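Local coordinates for ATP/GTP-binding site-containing protein A (Brucella abortus, PDB 6NTR), which works in the periplasm to maintain the integrity of the bacterial cell envelope, at residues D17-D20 against E21-I25; K100-G104 against K105-K109; F149-S152 against E153-R157. One frame throughout, in Å; residues are numbered along the deposited sequence.

Contact 1: residues D17-D20 against E21-I25. With EDO (1,2-ethanediol), chain I.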
loop_
_atom_site.group_PDB
_atom_site.type_symbol
_atom_site.label_atom_id
_atom_site.label_comp_id
_atom_site.label_asym_id
_atom_site.label_seq_id
_atom_site.Cartn_x
_atom_site.Cartn_y
_atom_site.Cartn_z
ATOM N N ASP A 17 -9.899 6.516 -12.856
ATOM C CA ASP A 17 -10.950 7.300 -12.224
ATOM C C ASP A 17 -11.070 8.678 -12.844
ATOM O O ASP A 17 -12.101 9.017 -13.385
ATOM C CB ASP A 17 -10.684 7.425 -10.728
ATOM C CG ASP A 17 -11.897 7.885 -9.951
ATOM O OD1 ASP A 17 -12.993 7.334 -10.145
ATOM O OD2 ASP A 17 -11.739 8.798 -9.128
ATOM N N ARG A 18 -10.000 9.455 -12.795
ATOM C CA ARG A 18 -10.003 10.789 -13.370
ATOM C C ARG A 18 -8.667 11.049 -14.040
ATOM O O ARG A 18 -7.638 10.636 -13.541
ATOM C CB ARG A 18 -10.329 11.851 -12.287
ATOM C CG ARG A 18 -9.364 13.029 -12.130
ATOM C CD ARG A 18 -9.550 13.757 -10.810
ATOM N NE ARG A 18 -8.486 13.479 -9.852
ATOM C CZ ARG A 18 -7.297 14.058 -9.873
ATOM N NH1 ARG A 18 -6.395 13.747 -8.965
ATOM N NH2 ARG A 18 -7.007 14.938 -10.808
ATOM N N ALA A 19 -8.684 11.746 -15.161
ATOM C CA ALA A 19 -7.445 12.055 -15.843
ATOM C C ALA A 19 -7.259 13.527 -16.135
ATOM O O ALA A 19 -8.087 14.137 -16.770
ATOM C CB ALA A 19 -7.348 11.260 -17.119
ATOM N N ASP A 20 -6.152 14.088 -15.680
ATOM C CA ASP A 20 -5.847 15.479 -15.918
ATOM C C ASP A 20 -5.322 15.642 -17.324
ATOM O O ASP A 20 -4.783 14.717 -17.888
ATOM C CB ASP A 20 -4.828 15.994 -14.905
ATOM C CG ASP A 20 -5.475 16.720 -13.730
ATOM O OD1 ASP A 20 -6.680 16.533 -13.496
ATOM O OD2 ASP A 20 -4.773 17.477 -13.034
ATOM N N GLU A 21 -5.477 16.825 -17.891
ATOM C CA GLU A 21 -4.998 17.105 -19.233
ATOM C C GLU A 21 -3.498 16.956 -19.200
ATOM O O GLU A 21 -2.881 16.572 -20.167
ATOM C CB GLU A 21 -5.404 18.502 -19.681
ATOM C CG GLU A 21 -4.639 19.030 -20.878
ATOM C CD GLU A 21 -5.428 20.048 -21.667
ATOM O OE1 GLU A 21 -6.626 19.838 -21.842
ATOM O OE2 GLU A 21 -4.849 21.048 -22.101
ATOM N N LYS A 22 -2.929 17.333 -18.070
ATOM C CA LYS A 22 -1.500 17.313 -17.849
ATOM C C LYS A 22 -0.957 15.906 -17.962
ATOM O O LYS A 22 0.096 15.691 -18.533
ATOM C CB LYS A 22 -1.207 17.843 -16.454
ATOM C CG LYS A 22 -0.397 19.116 -16.403
ATOM C CD LYS A 22 -0.231 19.589 -14.968
ATOM C CE LYS A 22 -1.442 20.369 -14.482
ATOM N NZ LYS A 22 -1.160 21.332 -13.383
ATOM N N SER A 23 -1.699 14.948 -17.443
ATOM C CA SER A 23 -1.286 13.566 -17.458
ATOM C C SER A 23 -1.112 12.971 -18.851
ATOM O O SER A 23 -0.197 12.192 -19.070
ATOM C CB SER A 23 -2.247 12.734 -16.633
ATOM O OG SER A 23 -3.315 12.319 -17.425
ATOM N N GLY A 24 -2.008 13.307 -19.772
ATOM C CA GLY A 24 -1.927 12.825 -21.142
ATOM C C GLY A 24 -2.385 11.397 -21.279
ATOM O O GLY A 24 -2.263 10.768 -22.309
ATOM N N ILE A 25 -2.948 10.904 -20.205
ATOM C CA ILE A 25 -3.429 9.531 -20.087
ATOM C C ILE A 25 -4.851 9.450 -20.616
ATOM O O ILE A 25 -5.723 10.194 -20.157
ATOM C CB ILE A 25 -3.392 9.071 -18.624
ATOM C CG1 ILE A 25 -1.976 9.103 -18.088
ATOM C CG2 ILE A 25 -4.001 7.705 -18.477
ATOM C CD1 ILE A 25 -1.943 8.929 -16.608
HETATM C C1 EDO I . -12.490 7.638 -17.260
HETATM O O1 EDO I . -13.144 7.888 -16.003
HETATM C C2 EDO I . -12.719 8.796 -18.225
HETATM O O2 EDO I . -11.893 9.905 -17.841
#
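D20 and S23 meet round a tight turn. The backbone oxygen of D20 takes one firm and one weak bond from S23. The hydroxyl is the closer donor: S23 OG lies 2.8 Å from D20 O and is tilted 16° from the carbonyl plane. S23 N adds a weak bond to D20 O at 3.1 Å, strongly bent (N-H...O 127°). The hydroxyl is used twice. It gives its proton to D20 O, and S23 OG accepts from I25 N at 3.1 Å in a nearly straight bond. S23 chi1 of 87° sets OG between the backbone N and the carbonyl carbon, where it can serve both partners. I25 N and D20 O are thus tied through one side chain.

A19 CB points toward the turn and packs 3.6 Å from the carbonyl oxygen I25 O.

The D20 carboxylate turns back toward R18 at the end of strand 8-19. D20 OD1 forms a salt bridge with R18 NH2 at 3.1 Å, in the plane of the guanidinium and at its edge. The other terminal nitrogen of R18 pairs with D225, so the guanidinium is held by two acids. D17 O accepts a bond from O1 of a 1,2-ethanediol, 3.0 Å away, which probably comes from the crystallisation liquor.

Where strand 8-19 runs beside strand 229-240, D17 and R18 both face S230 and make a classic beta bulge. Residues 20-24 carry the chain over to strand 25-39. The arrangement is a surface turn between antiparallel strands, with an ST turn formed by S23 and I25.

Contact 2: residues K100-G104 against K105-K109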
loop_
_atom_site.group_PDB
_atom_site.type_symbol
_atom_site.label_atom_id
_atom_site.label_comp_id
_atom_site.label_asym_id
_atom_site.label_seq_id
_atom_site.Cartn_x
_atom_site.Cartn_y
_atom_site.Cartn_z
ATOM N N LYS A 100 16.239 -1.695 9.875
ATOM C CA LYS A 100 16.043 -2.206 11.221
ATOM C C LYS A 100 15.679 -1.099 12.184
ATOM O O LYS A 100 16.103 0.037 12.019
ATOM C CB LYS A 100 17.317 -2.887 11.717
ATOM C CG LYS A 100 17.156 -3.657 13.014
ATOM C CD LYS A 100 18.507 -3.996 13.617
ATOM C CE LYS A 100 18.391 -4.501 15.047
ATOM N NZ LYS A 100 17.051 -5.059 15.352
ATOM N N LEU A 101 14.896 -1.435 13.194
ATOM C CA LEU A 101 14.553 -0.443 14.181
ATOM C C LEU A 101 15.437 -0.680 15.391
ATOM O O LEU A 101 15.181 -1.556 16.200
ATOM C CB LEU A 101 13.078 -0.523 14.569
ATOM C CG LEU A 101 12.019 0.044 13.615
ATOM C CD1 LEU A 101 10.637 -0.000 14.230
ATOM C CD2 LEU A 101 12.348 1.428 13.093
ATOM N N GLU A 102 16.481 0.126 15.496
ATOM C CA GLU A 102 17.413 0.061 16.604
ATOM C C GLU A 102 17.855 1.473 16.959
ATOM O O GLU A 102 18.136 2.274 16.078
ATOM C CB GLU A 102 18.628 -0.776 16.225
ATOM C CG GLU A 102 19.452 -0.186 15.097
ATOM C CD GLU A 102 20.639 -1.047 14.725
ATOM O OE1 GLU A 102 20.875 -2.052 15.413
ATOM O OE2 GLU A 102 21.333 -0.716 13.748
ATOM N N ASP A 103 17.935 1.769 18.250
ATOM C CA ASP A 103 18.361 3.085 18.729
ATOM C C ASP A 103 17.503 4.263 18.276
ATOM O O ASP A 103 18.020 5.339 18.013
ATOM C CB ASP A 103 19.817 3.349 18.351
ATOM C CG ASP A 103 20.404 4.526 19.098
ATOM O OD1 ASP A 103 19.884 4.858 20.181
ATOM O OD2 ASP A 103 21.387 5.117 18.609
ATOM N N GLY A 104 16.202 4.040 18.164
ATOM C CA GLY A 104 15.265 5.085 17.809
ATOM C C GLY A 104 15.618 5.770 16.521
ATOM O O GLY A 104 15.326 6.936 16.315
ATOM N N LYS A 105 16.238 5.017 15.638
ATOM C CA LYS A 105 16.642 5.521 14.356
ATOM C C LYS A 105 16.340 4.420 13.388
ATOM O O LYS A 105 16.158 3.285 13.790
ATOM C CB LYS A 105 18.134 5.829 14.345
ATOM C CG LYS A 105 19.043 4.666 14.725
ATOM C CD LYS A 105 20.483 4.962 14.322
ATOM C CE LYS A 105 21.504 4.187 15.141
ATOM N NZ LYS A 105 22.859 4.805 15.070
ATOM N N THR A 106 16.256 4.753 12.114
ATOM C CA THR A 106 16.020 3.731 11.131
ATOM C C THR A 106 17.247 3.630 10.241
ATOM O O THR A 106 17.509 4.521 9.447
ATOM C CB THR A 106 14.785 4.057 10.288
ATOM O OG1 THR A 106 14.756 5.457 10.024
ATOM C CG2 THR A 106 13.539 3.667 11.022
ATOM N N VAL A 107 17.984 2.532 10.374
ATOM C CA VAL A 107 19.151 2.265 9.545
ATOM C C VAL A 107 18.722 1.399 8.364
ATOM O O VAL A 107 18.194 0.294 8.540
ATOM C CB VAL A 107 20.273 1.604 10.360
ATOM C CG1 VAL A 107 19.725 0.473 11.209
ATOM C CG2 VAL A 107 21.364 1.097 9.438
ATOM N N VAL A 108 18.930 1.915 7.159
ATOM C CA VAL A 108 18.473 1.281 5.931
ATOM C C VAL A 108 19.688 0.792 5.162
ATOM O O VAL A 108 20.521 1.597 4.732
ATOM C CB VAL A 108 17.649 2.249 5.074
ATOM C CG1 VAL A 108 17.219 1.569 3.799
ATOM C CG2 VAL A 108 16.450 2.737 5.845
ATOM N N LYS A 109 19.773 -0.519 4.962
ATOM C CA LYS A 109 20.875 -1.136 4.239
ATOM C C LYS A 109 20.362 -1.675 2.915
ATOM O O LYS A 109 19.553 -2.607 2.903
ATOM C CB LYS A 109 21.501 -2.248 5.069
ATOM C CG LYS A 109 22.362 -1.727 6.191
ATOM C CD LYS A 109 22.462 -2.727 7.318
ATOM C CE LYS A 109 23.909 -2.899 7.768
ATOM N NZ LYS A 109 24.870 -3.083 6.642
#
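K105 starts the return strand and runs its side chain out across that of D103. Its CE comes to 3.6 Å from D103 OD2. The ammonium NZ stands 3.8 Å from the same D103 OD2, a long salt bridge. K105 CG sits between the backbone N and the carbonyl carbon (chi1 56°), and beyond it the chain is extended. This carries the amine out from the face that also bears E102 and V107. D119 on the next strand is a second, weak and distant partner for NZ. The backbone amide K105 N gives a weak bond to E102 O, and the position of that oxygen is less sure.

T106 comes next, on the other face of the sheet. It is opposite L101 in a non-hydrogen-bonded pair. The two side chains lie side by side and point the same way. Their methyls are tight: L101 CD2 is 3.3 Å from T106 CG2, closer than usual van der Waals contact. The T106 hydroxyl is bonded to the backbone oxygen of K121.

The unit is a beta hairpin of strands 90-102 and 105-112. D103 and G104 make the bend, both with positive phi. The strand segments run antiparallel at 144°; hydrogen-bonded pairs (K100 with V107, E102 with K105) flank the non-hydrogen-bonded pair L101 with T106.

V107 returns to the face of K105, K100 and E102. It pairs with K100, and K100 N bonds to V107 O at 3.1 Å, with an N-H...O angle of 150°. V107 CG1 touches both K100 and E102. K100 CB lies 4.2 Å from V107 CG1. From the other neighbour, the carboxylate oxygen E102 OE2 reaches within 3.2 Å of V107 CG1. V108, on the T106 face, turns its side chain from this pairing to F149.

Contact 3: residues F149-S152 against E153-R157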
loop_
_atom_site.group_PDB
_atom_site.type_symbol
_atom_site.label_atom_id
_atom_site.label_comp_id
_atom_site.label_asym_id
_atom_site.label_seq_id
_atom_site.Cartn_x
_atom_site.Cartn_y
_atom_site.Cartn_z
ATOM N N PHE A 149 7.749 3.824 6.984
ATOM C CA PHE A 149 8.806 3.481 6.044
ATOM C C PHE A 149 8.204 2.296 5.331
ATOM O O PHE A 149 7.925 1.295 5.956
ATOM C CB PHE A 149 10.096 3.055 6.729
ATOM C CG PHE A 149 11.171 2.667 5.765
ATOM C CD1 PHE A 149 11.783 3.617 4.988
ATOM C CD2 PHE A 149 11.534 1.355 5.607
ATOM C CE1 PHE A 149 12.754 3.271 4.081
ATOM C CE2 PHE A 149 12.507 0.997 4.699
ATOM C CZ PHE A 149 13.117 1.955 3.936
ATOM N N ASP A 150 7.981 2.407 4.035
ATOM C CA ASP A 150 7.366 1.310 3.310
ATOM C C ASP A 150 8.231 0.688 2.202
ATOM O O ASP A 150 7.848 -0.284 1.582
ATOM C CB ASP A 150 6.004 1.737 2.778
ATOM C CG ASP A 150 6.083 2.912 1.859
ATOM O OD1 ASP A 150 7.183 3.427 1.646
ATOM O OD2 ASP A 150 5.038 3.324 1.343
ATOM N N ALA A 151 9.387 1.274 1.969
ATOM C CA ALA A 151 10.314 0.775 0.965
ATOM C C ALA A 151 9.724 0.840 -0.426
ATOM O O ALA A 151 10.029 0.003 -1.274
ATOM C CB ALA A 151 10.760 -0.653 1.269
ATOM N N SER A 152 8.870 1.817 -0.662
ATOM C CA SER A 152 8.414 2.075 -2.008
ATOM C C SER A 152 9.250 3.193 -2.622
ATOM O O SER A 152 9.995 3.897 -1.939
ATOM C CB SER A 152 6.934 2.418 -2.009
ATOM O OG SER A 152 6.713 3.615 -1.291
ATOM N N GLU A 153 9.123 3.331 -3.941
ATOM C CA GLU A 153 9.992 4.195 -4.732
ATOM C C GLU A 153 11.442 3.867 -4.422
ATOM O O GLU A 153 11.837 2.709 -4.561
ATOM C CB GLU A 153 9.638 5.653 -4.491
ATOM C CG GLU A 153 8.187 5.881 -4.880
ATOM C CD GLU A 153 7.705 7.290 -4.712
ATOM O OE1 GLU A 153 8.373 8.101 -4.044
ATOM O OE2 GLU A 153 6.628 7.581 -5.253
ATOM N N ASP A 154 12.249 4.828 -4.001
ATOM C CA ASP A 154 13.658 4.546 -3.725
ATOM C C ASP A 154 14.018 3.977 -2.342
ATOM O O ASP A 154 15.166 3.673 -2.071
ATOM C CB ASP A 154 14.531 5.748 -4.085
ATOM C CG ASP A 154 14.411 6.137 -5.549
ATOM O OD1 ASP A 154 13.993 5.303 -6.359
ATOM O OD2 ASP A 154 14.723 7.284 -5.897
ATOM N N ALA A 155 13.047 3.847 -1.460
ATOM C CA ALA A 155 13.305 3.289 -0.143
ATOM C C ALA A 155 14.364 4.059 0.608
ATOM O O ALA A 155 15.151 3.482 1.341
ATOM C CB ALA A 155 13.707 1.834 -0.259
ATOM N N ASP A 156 14.372 5.365 0.421
ATOM C CA ASP A 156 15.337 6.236 1.060
ATOM C C ASP A 156 14.714 7.283 1.975
ATOM O O ASP A 156 15.290 8.345 2.149
ATOM C CB ASP A 156 16.137 6.945 -0.016
ATOM C CG ASP A 156 15.278 7.404 -1.164
ATOM O OD1 ASP A 156 14.063 7.127 -1.144
ATOM O OD2 ASP A 156 15.811 8.044 -2.087
ATOM N N ARG A 157 13.546 7.020 2.538
ATOM C CA ARG A 157 12.961 8.015 3.425
ATOM C C ARG A 157 11.800 7.584 4.294
ATOM O O ARG A 157 11.255 6.514 4.132
ATOM C CB ARG A 157 12.574 9.258 2.643
ATOM C CG ARG A 157 11.169 9.226 2.119
ATOM C CD ARG A 157 11.136 8.591 0.757
ATOM N NE ARG A 157 9.934 8.940 0.033
ATOM C CZ ARG A 157 9.789 10.068 -0.637
ATOM N NH1 ARG A 157 8.668 10.318 -1.282
ATOM N NH2 ARG A 157 10.772 10.940 -0.667
#
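A type II' beta turn from S152 to A155 folds this loop between strands 143-148 and 159-165. Its closing bond runs from A155 N to S152 O, 3.1 Å long and fairly straight at the hydrogen, 155°. The donor stands well above the S152 carbonyl plane, 47° out of it. E153 takes the first corner position with positive phi, and D154 takes the second.

A second motif precedes the turn. D150 OD1 accepts from S152 N at 3.3 Å and forms an Asx turn. The amide comes from above the carboxylate plane. The S152 hydroxyl is weakly placed for either carboxylate oxygen, and which one takes its single proton is not settled. D150 thus holds S152, the first residue of the turn.

The inner side of the loop carries an apolar contact between A151 and A155. A155 CB packs on the backbone of A151, 3.8 Å from A151 CA. The methyls of A151 and A155 also touch. Both alanines are buried and reach F81 on strand 78-87. A155 also touches V95 on strand 90-102. The loop therefore lies against strands 78-87 and 90-102 of the barrel-like fold.

F149 closes the loop from the far end. Its CG is anti to the backbone N (chi1 178°), which swings the ring across to the 155-157 backbone. One ring face is covered by A151 N, over the centre. F149 also touches F79 of strand 78-87 and A99 of strand 90-102.

R157 and E153 face each other as charges. R157 NH1 is 3.6 Å from E153 OE1, but no N-H points at this oxygen. Two carbonyl oxygens line the F149 rim in its plane: A155 O lies 3.6 Å from F149 CZ, and R157 O lies 3.1 Å from F149 CD1.

In the fold
The three contacts follow one another along the chain, and each is a local turn or loop of the barrel-like fold. Contacts 1 and 2 both reach its antiparallel strands but lie on opposite sides of the chain's centre, with their own centres about 39 Å apart. Contact 3 lies deeper, its centre about 12 Å from the centre of the chain, against about 22 and 21 Å for contacts 1 and 2. Contacts 2 and 3 touch, with centres about 14 Å apart. V108 of the hairpin joins them: V108 CG1 lies 3.7 Å from A155 O, and V108 CG2 lies 3.9 Å from F149 CZ. Contact 1 stays about 14 Å from contact 3 at the nearest atoms.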